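Local structure of subtilase cytotoxin subunit A (Escherichia coli, 2IY9) at residues A186-L191 and G239-N244; P45-V50 and P141-I146; K23-D28 and G253-F258. The protein cleaves the host endoplasmic reticulum chaperone BiP at a single Leu-Leu bond in its interdomain hinge, as the subtilisin-like serine protease subunit of an AB5 toxin. All coordinates share one frame; numbering follows the deposited sequence.

Contact 1. Residues A186-L191 and G239-N244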
loop_
_atom_site.group_PDB
_atom_site.type_symbol
_atom_site.label_atom_id
_atom_site.label_comp_id
_atom_site.label_asym_id
_atom_site.label_seq_id
_atom_site.Cartn_x
_atom_site.Cartn_y
_atom_site.Cartn_z
ATOM N N ALA A 186 -8.524 -12.866 -10.976
ATOM C CA ALA A 186 -8.559 -12.633 -12.426
ATOM C C ALA A 186 -7.188 -12.247 -12.985
ATOM O O ALA A 186 -6.383 -11.612 -12.296
ATOM C CB ALA A 186 -9.605 -11.570 -12.784
ATOM N N ASP A 187 -6.937 -12.636 -14.237
ATOM C CA ASP A 187 -5.773 -12.180 -15.004
ATOM C C ASP A 187 -6.074 -10.781 -15.544
ATOM O O ASP A 187 -6.934 -10.613 -16.419
ATOM C CB ASP A 187 -5.499 -13.161 -16.152
ATOM C CG ASP A 187 -4.275 -12.795 -16.992
ATOM O OD1 ASP A 187 -3.838 -11.618 -16.999
ATOM O OD2 ASP A 187 -3.761 -13.705 -17.682
ATOM N N ILE A 188 -5.365 -9.783 -15.006
ATOM C CA ILE A 188 -5.571 -8.367 -15.355
ATOM C C ILE A 188 -5.403 -8.088 -16.864
ATOM O O ILE A 188 -6.019 -7.169 -17.406
ATOM C CB ILE A 188 -4.632 -7.436 -14.538
ATOM C CG1 ILE A 188 -4.830 -7.668 -13.032
ATOM C CG2 ILE A 188 -4.903 -5.948 -14.876
ATOM C CD1 ILE A 188 -3.631 -7.275 -12.184
ATOM N N ARG A 189 -4.569 -8.888 -17.525
ATOM C CA ARG A 189 -4.367 -8.761 -18.966
ATOM C C ARG A 189 -5.639 -9.058 -19.778
ATOM O O ARG A 189 -5.803 -8.535 -20.871
ATOM C CB ARG A 189 -3.207 -9.642 -19.435
ATOM C CG ARG A 189 -1.852 -9.242 -18.836
ATOM C CD ARG A 189 -0.821 -10.348 -18.938
ATOM N NE ARG A 189 -1.216 -11.536 -18.184
ATOM C CZ ARG A 189 -0.396 -12.526 -17.829
ATOM N NH1 ARG A 189 0.892 -12.482 -18.147
ATOM N NH2 ARG A 189 -0.871 -13.559 -17.138
ATOM N N LYS A 190 -6.538 -9.868 -19.226
ATOM C CA LYS A 190 -7.763 -10.291 -19.918
ATOM C C LYS A 190 -9.034 -9.566 -19.472
ATOM O O LYS A 190 -10.079 -9.684 -20.116
ATOM C CB LYS A 190 -7.982 -11.781 -19.724
ATOM C CG LYS A 190 -6.835 -12.665 -20.209
ATOM C CD LYS A 190 -7.176 -14.122 -19.928
ATOM C CE LYS A 190 -7.360 -14.377 -18.433
ATOM N NZ LYS A 190 -8.245 -15.532 -18.065
ATOM N N LEU A 191 -8.955 -8.849 -18.354
ATOM C CA LEU A 191 -10.070 -8.053 -17.882
ATOM C C LEU A 191 -10.331 -6.920 -18.858
ATOM O O LEU A 191 -9.412 -6.457 -19.540
ATOM C CB LEU A 191 -9.747 -7.462 -16.508
ATOM C CG LEU A 191 -9.778 -8.382 -15.287
ATOM C CD1 LEU A 191 -9.444 -7.561 -14.052
ATOM C CD2 LEU A 191 -11.142 -9.044 -15.127
ATOM N N GLY A 239 -8.604 -14.237 -3.728
ATOM C CA GLY A 239 -7.420 -14.567 -4.502
ATOM C C GLY A 239 -6.841 -13.357 -5.213
ATOM O O GLY A 239 -7.590 -12.474 -5.667
ATOM N N SER A 240 -5.512 -13.319 -5.314
ATOM C CA SER A 240 -4.834 -12.171 -5.923
ATOM C C SER A 240 -5.078 -12.115 -7.419
ATOM O O SER A 240 -4.901 -13.106 -8.119
ATOM C CB SER A 240 -3.326 -12.231 -5.675
ATOM O OG SER A 240 -2.678 -11.085 -6.211
ATOM N N ARG A 241 -5.468 -10.947 -7.910
ATOM C CA ARG A 241 -5.329 -10.661 -9.334
ATOM C C ARG A 241 -3.843 -10.690 -9.707
ATOM O O ARG A 241 -2.963 -10.594 -8.827
ATOM C CB ARG A 241 -5.954 -9.314 -9.677
ATOM C CG ARG A 241 -7.445 -9.382 -9.739
ATOM C CD ARG A 241 -8.071 -8.094 -10.228
ATOM N NE ARG A 241 -9.508 -8.293 -10.395
ATOM C CZ ARG A 241 -10.373 -7.359 -10.757
ATOM N NH1 ARG A 241 -9.968 -6.119 -11.013
ATOM N NH2 ARG A 241 -11.656 -7.675 -10.871
ATOM N N PHE A 242 -3.558 -10.852 -10.998
ATOM C CA PHE A 242 -2.186 -11.062 -11.448
ATOM C C PHE A 242 -1.993 -10.664 -12.910
ATOM O O PHE A 242 -2.956 -10.396 -13.637
ATOM C CB PHE A 242 -1.763 -12.530 -11.249
ATOM C CG PHE A 242 -2.486 -13.511 -12.151
ATOM C CD1 PHE A 242 -1.959 -13.856 -13.400
ATOM C CD2 PHE A 242 -3.676 -14.093 -11.747
ATOM C CE1 PHE A 242 -2.628 -14.763 -14.245
ATOM C CE2 PHE A 242 -4.346 -15.020 -12.572
ATOM C CZ PHE A 242 -3.827 -15.348 -13.823
ATOM N N GLY A 243 -0.733 -10.633 -13.328
ATOM C CA GLY A 243 -0.423 -10.416 -14.731
ATOM C C GLY A 243 0.835 -9.616 -14.915
ATOM O O GLY A 243 0.937 -8.481 -14.440
ATOM N N ASN A 244 1.801 -10.220 -15.605
ATOM C CA ASN A 244 3.022 -9.534 -15.974
ATOM C C ASN A 244 2.696 -8.201 -16.653
ATOM O O ASN A 244 1.773 -8.124 -17.470
ATOM C CB ASN A 244 3.870 -10.421 -16.881
ATOM C CG ASN A 244 5.249 -9.858 -17.111
ATOM O OD1 ASN A 244 5.427 -8.925 -17.889
ATOM N ND2 ASN A 244 6.234 -10.415 -16.429
#

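Contact 2. Residues P45-V50 and P141-I146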
loop_
_atom_site.group_PDB
_atom_site.type_symbol
_atom_site.label_atom_id
_atom_site.label_comp_id
_atom_site.label_asym_id
_atom_site.label_seq_id
_atom_site.Cartn_x
_atom_site.Cartn_y
_atom_site.Cartn_z
ATOM N N PRO A 45 10.162 11.797 11.532
ATOM C CA PRO A 45 8.750 11.443 11.442
ATOM C C PRO A 45 8.372 11.011 10.034
ATOM O O PRO A 45 8.800 11.615 9.046
ATOM C CB PRO A 45 8.032 12.742 11.838
ATOM C CG PRO A 45 9.097 13.550 12.587
ATOM C CD PRO A 45 10.340 13.227 11.834
ATOM N N VAL A 46 7.609 9.930 9.962
ATOM C CA VAL A 46 7.108 9.403 8.706
ATOM C C VAL A 46 5.627 9.190 8.887
ATOM O O VAL A 46 5.216 8.472 9.794
ATOM C CB VAL A 46 7.775 8.048 8.349
ATOM C CG1 VAL A 46 7.135 7.436 7.100
ATOM C CG2 VAL A 46 9.272 8.221 8.132
ATOM N N VAL A 47 4.838 9.823 8.024
ATOM C CA VAL A 47 3.389 9.692 8.034
ATOM C C VAL A 47 2.976 8.984 6.749
ATOM O O VAL A 47 3.245 9.465 5.646
ATOM C CB VAL A 47 2.685 11.072 8.107
ATOM C CG1 VAL A 47 1.174 10.902 8.131
ATOM C CG2 VAL A 47 3.161 11.879 9.323
ATOM N N VAL A 48 2.322 7.838 6.897
ATOM C CA VAL A 48 1.794 7.123 5.749
ATOM C C VAL A 48 0.342 7.540 5.537
ATOM O O VAL A 48 -0.463 7.572 6.478
ATOM C CB VAL A 48 1.890 5.592 5.943
ATOM C CG1 VAL A 48 1.256 4.843 4.756
ATOM C CG2 VAL A 48 3.353 5.166 6.139
ATOM N N SER A 49 0.016 7.881 4.295
ATOM C CA SER A 49 -1.351 8.230 3.953
ATOM C C SER A 49 -2.175 6.942 3.799
ATOM O O SER A 49 -1.764 6.013 3.106
ATOM C CB SER A 49 -1.352 9.077 2.675
ATOM O OG SER A 49 -2.643 9.623 2.442
ATOM N N VAL A 50 -3.312 6.869 4.482
ATOM C CA VAL A 50 -4.199 5.717 4.330
ATOM C C VAL A 50 -5.495 6.192 3.677
ATOM O O VAL A 50 -6.375 6.769 4.342
ATOM C CB VAL A 50 -4.433 4.952 5.654
ATOM C CG1 VAL A 50 -5.548 3.901 5.501
ATOM C CG2 VAL A 50 -3.153 4.277 6.094
ATOM N N PRO A 141 8.976 16.823 4.395
ATOM C CA PRO A 141 9.431 15.633 3.677
ATOM C C PRO A 141 9.161 14.415 4.561
ATOM O O PRO A 141 9.415 14.464 5.764
ATOM C CB PRO A 141 10.944 15.857 3.544
ATOM C CG PRO A 141 11.121 17.350 3.665
ATOM C CD PRO A 141 10.082 17.763 4.663
ATOM N N GLY A 142 8.620 13.351 3.989
ATOM C CA GLY A 142 8.291 12.166 4.790
ATOM C C GLY A 142 6.860 12.135 5.317
ATOM O O GLY A 142 6.402 11.088 5.781
ATOM N N GLU A 143 6.171 13.278 5.270
ATOM C CA GLU A 143 4.749 13.351 5.631
ATOM C C GLU A 143 3.901 13.103 4.386
ATOM O O GLU A 143 3.876 13.931 3.467
ATOM C CB GLU A 143 4.399 14.704 6.279
ATOM C CG GLU A 143 5.165 14.984 7.585
ATOM C CD GLU A 143 4.832 16.325 8.235
ATOM O OE1 GLU A 143 4.253 17.219 7.572
ATOM O OE2 GLU A 143 5.151 16.488 9.436
ATOM N N GLU A 144 3.236 11.946 4.357
ATOM C CA GLU A 144 2.374 11.532 3.230
ATOM C C GLU A 144 3.134 11.411 1.892
ATOM O O GLU A 144 2.590 11.674 0.803
ATOM C CB GLU A 144 1.131 12.430 3.127
ATOM C CG GLU A 144 0.312 12.485 4.419
ATOM C CD GLU A 144 -1.112 12.942 4.195
ATOM O OE1 GLU A 144 -1.442 14.068 4.608
ATOM O OE2 GLU A 144 -1.907 12.176 3.617
ATOM N N LYS A 145 4.400 11.014 1.991
ATOM C CA LYS A 145 5.217 10.670 0.831
ATOM C C LYS A 145 4.778 9.307 0.285
ATOM O O LYS A 145 4.724 9.078 -0.943
ATOM C CB LYS A 145 6.688 10.597 1.254
ATOM C CG LYS A 145 7.686 10.556 0.106
ATOM C CD LYS A 145 9.105 10.422 0.635
ATOM C CE LYS A 145 10.155 10.561 -0.467
ATOM N NZ LYS A 145 10.194 11.947 -1.059
ATOM N N ILE A 146 4.509 8.397 1.218
ATOM C CA ILE A 146 4.029 7.073 0.886
ATOM C C ILE A 146 2.524 7.063 1.078
ATOM O O ILE A 146 2.032 7.270 2.187
ATOM C CB ILE A 146 4.677 5.965 1.753
ATOM C CG1 ILE A 146 6.216 6.025 1.688
ATOM C CG2 ILE A 146 4.126 4.590 1.342
ATOM C CD1 ILE A 146 6.803 6.188 0.253
HETATM O O HOH W 1 9.127 14.274 8.312
HETATM O O HOH W 2 5.300 8.914 4.087
#

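Contact 3. Residues K23-D28 and G253-F258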
loop_
_atom_site.group_PDB
_atom_site.type_symbol
_atom_site.label_atom_id
_atom_site.label_comp_id
_atom_site.label_asym_id
_atom_site.label_seq_id
_atom_site.Cartn_x
_atom_site.Cartn_y
_atom_site.Cartn_z
ATOM N N LYS A 23 6.793 -12.437 15.628
ATOM C CA LYS A 23 5.564 -11.626 15.428
ATOM C C LYS A 23 4.603 -12.411 14.480
ATOM O O LYS A 23 4.480 -13.630 14.636
ATOM C CB LYS A 23 5.977 -10.223 14.971
ATOM C CG LYS A 23 6.997 -9.605 15.935
ATOM C CD LYS A 23 7.594 -8.275 15.473
ATOM C CE LYS A 23 8.383 -7.594 16.603
ATOM N NZ LYS A 23 9.348 -8.506 17.304
ATOM N N PRO A 24 3.881 -11.751 13.554
ATOM C CA PRO A 24 3.245 -12.596 12.522
ATOM C C PRO A 24 4.229 -13.308 11.593
ATOM O O PRO A 24 5.384 -12.906 11.484
ATOM C CB PRO A 24 2.395 -11.607 11.722
ATOM C CG PRO A 24 2.928 -10.266 12.052
ATOM C CD PRO A 24 3.504 -10.333 13.416
ATOM N N TRP A 25 3.749 -14.360 10.926
ATOM C CA TRP A 25 4.573 -15.178 10.033
ATOM C C TRP A 25 5.388 -14.381 9.025
ATOM O O TRP A 25 6.523 -14.743 8.715
ATOM C CB TRP A 25 3.699 -16.209 9.303
ATOM C CG TRP A 25 2.783 -15.661 8.222
ATOM C CD1 TRP A 25 1.462 -15.348 8.351
ATOM C CD2 TRP A 25 3.125 -15.398 6.846
ATOM N NE1 TRP A 25 0.957 -14.906 7.143
ATOM C CE2 TRP A 25 1.956 -14.921 6.207
ATOM C CE3 TRP A 25 4.304 -15.515 6.099
ATOM C CZ2 TRP A 25 1.929 -14.567 4.847
ATOM C CZ3 TRP A 25 4.279 -15.150 4.738
ATOM C CH2 TRP A 25 3.094 -14.696 4.132
ATOM N N TYR A 26 4.821 -13.285 8.520
ATOM C CA TYR A 26 5.459 -12.562 7.414
ATOM C C TYR A 26 6.669 -11.709 7.785
ATOM O O TYR A 26 7.437 -11.316 6.908
ATOM C CB TYR A 26 4.438 -11.754 6.600
ATOM C CG TYR A 26 3.579 -10.787 7.387
ATOM C CD1 TYR A 26 3.983 -9.462 7.585
ATOM C CD2 TYR A 26 2.352 -11.187 7.912
ATOM C CE1 TYR A 26 3.184 -8.565 8.293
ATOM C CE2 TYR A 26 1.533 -10.286 8.628
ATOM C CZ TYR A 26 1.962 -8.982 8.807
ATOM O OH TYR A 26 1.181 -8.090 9.509
ATOM N N PHE A 27 6.863 -11.446 9.076
ATOM C CA PHE A 27 8.053 -10.714 9.505
ATOM C C PHE A 27 9.341 -11.463 9.134
ATOM O O PHE A 27 10.190 -10.928 8.425
ATOM C CB PHE A 27 7.988 -10.378 11.001
ATOM C CG PHE A 27 7.241 -9.087 11.309
ATOM C CD1 PHE A 27 5.969 -8.844 10.789
ATOM C CD2 PHE A 27 7.804 -8.128 12.143
ATOM C CE1 PHE A 27 5.283 -7.650 11.079
ATOM C CE2 PHE A 27 7.123 -6.936 12.436
ATOM C CZ PHE A 27 5.865 -6.702 11.902
ATOM N N ASP A 28 9.465 -12.720 9.571
ATOM C CA ASP A 28 10.631 -13.519 9.199
ATOM C C ASP A 28 10.669 -13.791 7.687
ATOM O O ASP A 28 11.740 -13.769 7.070
ATOM C CB ASP A 28 10.672 -14.816 10.013
ATOM C CG ASP A 28 11.206 -14.606 11.433
ATOM O OD1 ASP A 28 11.617 -13.479 11.782
ATOM O OD2 ASP A 28 11.228 -15.578 12.208
ATOM N N GLY A 253 0.175 -11.908 1.648
ATOM C CA GLY A 253 -1.238 -11.570 1.580
ATOM C C GLY A 253 -2.187 -12.707 1.916
ATOM O O GLY A 253 -3.291 -12.766 1.381
ATOM N N GLN A 254 -1.769 -13.589 2.817
ATOM C CA GLN A 254 -2.642 -14.675 3.301
ATOM C C GLN A 254 -2.506 -14.859 4.810
ATOM O O GLN A 254 -1.397 -14.793 5.336
ATOM C CB GLN A 254 -2.293 -15.977 2.591
ATOM C CG GLN A 254 -3.306 -17.084 2.788
ATOM C CD GLN A 254 -2.838 -18.363 2.165
ATOM O OE1 GLN A 254 -1.917 -19.002 2.661
ATOM N NE2 GLN A 254 -3.455 -18.737 1.054
ATOM N N ASN A 255 -3.630 -15.101 5.495
ATOM C CA ASN A 255 -3.601 -15.401 6.929
ATOM C C ASN A 255 -2.995 -14.202 7.655
ATOM O O ASN A 255 -2.029 -14.333 8.406
ATOM C CB ASN A 255 -2.773 -16.676 7.184
ATOM C CG ASN A 255 -2.898 -17.190 8.608
ATOM O OD1 ASN A 255 -3.939 -17.017 9.250
ATOM N ND2 ASN A 255 -1.841 -17.859 9.104
ATOM N N ILE A 256 -3.540 -13.023 7.371
ATOM C CA ILE A 256 -3.022 -11.781 7.946
ATOM C C ILE A 256 -3.963 -11.268 9.039
ATOM O O ILE A 256 -5.142 -11.013 8.781
ATOM C CB ILE A 256 -2.841 -10.671 6.864
ATOM C CG1 ILE A 256 -2.052 -11.173 5.633
ATOM C CG2 ILE A 256 -2.255 -9.399 7.490
ATOM C CD1 ILE A 256 -0.536 -11.478 5.861
ATOM N N THR A 257 -3.442 -11.131 10.258
ATOM C CA THR A 257 -4.243 -10.660 11.390
ATOM C C THR A 257 -4.235 -9.118 11.410
ATOM O O THR A 257 -3.193 -8.507 11.192
ATOM C CB THR A 257 -3.712 -11.239 12.725
ATOM O OG1 THR A 257 -3.611 -12.672 12.626
ATOM C CG2 THR A 257 -4.640 -10.910 13.870
ATOM N N PHE A 258 -5.393 -8.507 11.651
ATOM C CA PHE A 258 -5.529 -7.044 11.637
ATOM C C PHE A 258 -6.457 -6.524 12.739
ATOM O O PHE A 258 -7.197 -7.291 13.359
ATOM C CB PHE A 258 -6.025 -6.567 10.268
ATOM C CG PHE A 258 -7.321 -7.201 9.842
ATOM C CD1 PHE A 258 -8.534 -6.787 10.397
ATOM C CD2 PHE A 258 -7.328 -8.224 8.900
ATOM C CE1 PHE A 258 -9.738 -7.382 10.014
ATOM C CE2 PHE A 258 -8.523 -8.816 8.503
ATOM C CZ PHE A 258 -9.731 -8.394 9.063
HETATM O O HOH W 3 -0.435 -9.092 11.381
#

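Contact 1. Residues A186-L191 and G239-N244
A single beta bridge between two loops of the subtilase fold, one following strand 176-180 and the other preceding strand 249-252, pairs D187 with F242. Its two backbone bonds run from F242 N to A186 O (3.2 Å) and from I188 N to F242 O (2.8 Å, 159° at the hydrogen), so both backbone polar atoms of F242 are engaged by the residues flanking D187. The F242 ring, with CG held between its own backbone N and carbonyl carbon (chi1 68°), folds back over the bridge and takes D187 CA onto one face, a CH-pi contact 4.0 Å from the ring centroid. D187 also opens an Asx turn: OD1 accepts from R189 N and, through its syn lone pair, from R189 NE at 2.9 Å. R189 grips the carboxylate side-on, NH2 reaching OD2 from above the carboxylate plane, while NH1 turns to D313 in a second salt bridge. Thus fixed, the guanidinium lies with one face over G243 CA and stands nearly upright to the F242 ring (planes 84° apart), NH2 meeting the ring's edge. At the other end, the extended R241 side chain passes A186 toward a salt bridge with D184 and a bond to Q195 O. L191 CD1 sits over the centre of the R241 guanidinium, 3.4 Å from NH1.

Contact 2. Residues P45-V50 and P141-I146
S49 OG donates a hydrogen bond to E144 OE2 (2.9 Å), meeting the oxygen nearly along its C-O axis. The serine hydroxyl is anti to its backbone N (chi1 -170°), which carries it out toward the glutamate. The same OE2 forms a salt bridge with R115 of strand 111-116, so this buried carboxylate oxygen has two donors, an environment that would probably favour its charged form. Three backbone bonds join the chains: V47 N to G142 O (3.0 Å), E144 N to V47 O (2.8 Å) and S49 N to I146 O (3.0 Å). The middle one is the most bent, 143° at the hydrogen. Between the second and third of these bonds the 141-146 chain turns a corner, and a water fits into the turn, donating to V47 O and G142 O and accepting from I146 N. A second water links P45 O to P141 O at the entrance of the pairing.

Packing lies on both sides of this backbone zone. The two methyls of V47 divide their neighbours, CG2 lying 4.1 Å from E143 CG and CG1 equally far from E144 CG. V48 CG1 goes to the other face, with I146 CG2 beside it at 4.5 Å; there V48 rests on A283 and I146 on T286 of helix 271-288, while S49 and E144 touch I133 of helix 125-134. V47 and E143 pair in parallel just before the chain turns into strand 147-149, neighbour of 47-52 in the helix-flanked parallel sheet of the alpha/beta subtilase fold.

Contact 3. Residues K23-D28 and G253-F258
W25 and Y26 both hold CG between backbone N and carbonyl carbon (chi1 72° and 54°), and these torsions swing their neighbouring rings from the start of helix 25-30 toward the chain at 253-258. The indole meets that chain by its N-H edge. W25 NE1 donates to Q254 O at 3.0 Å, the oxygen lying tilted from the ring plane; a weak second bond goes to N255 O at 3.3 Å. Both have an angle of 135° at the hydrogen, as expected for one N-H shared between successive carbonyls. N255 and I256 form a G1 beta bulge opposite G268, where the hairpin strand 256-259 begins to pair with 265-268. The N255 side chain itself turns to Q223. I256, with CG1 anti to its carbonyl carbon, brings CD1 against both aromatic side chains, 3.6 Å from Y26 CD2 and 4.1 Å from W25 CZ2. Its branch CG2 lies 4.1 Å from Y26 CE2. Y26 and I256 also pack together on L96 of helix 84-98 and I277 of helix 271-288. Beyond the ring, a water donates to Y26 OH at 2.7 Å and to T257 O.

Overall arrangement
All three contacts belong to one subtilase domain. Contact 3 joins the first modelled residues to the hairpin 256-259/265-268 that follows the border strand 249-252, and its sequence span encloses the other two: contact 2 closes first, then contact 1 opens. Contact 2 lies at the beginning of two central strands of the seven-stranded parallel sheet, whereas contact 1 ties loops between strands nearer the 249-252 border. Contacts 1 and 2 lie on opposite sides of the chain's centre, about 29 Å apart between centres, with the centre of contact 3 about 23 Å from each. V46, V48 and I146 of contact 2 and Y26 and I256 of contact 3 pack on helix 271-288, which carries S272, the inferred charge-relay serine, near its start, about 9 Å from the I256 side chain.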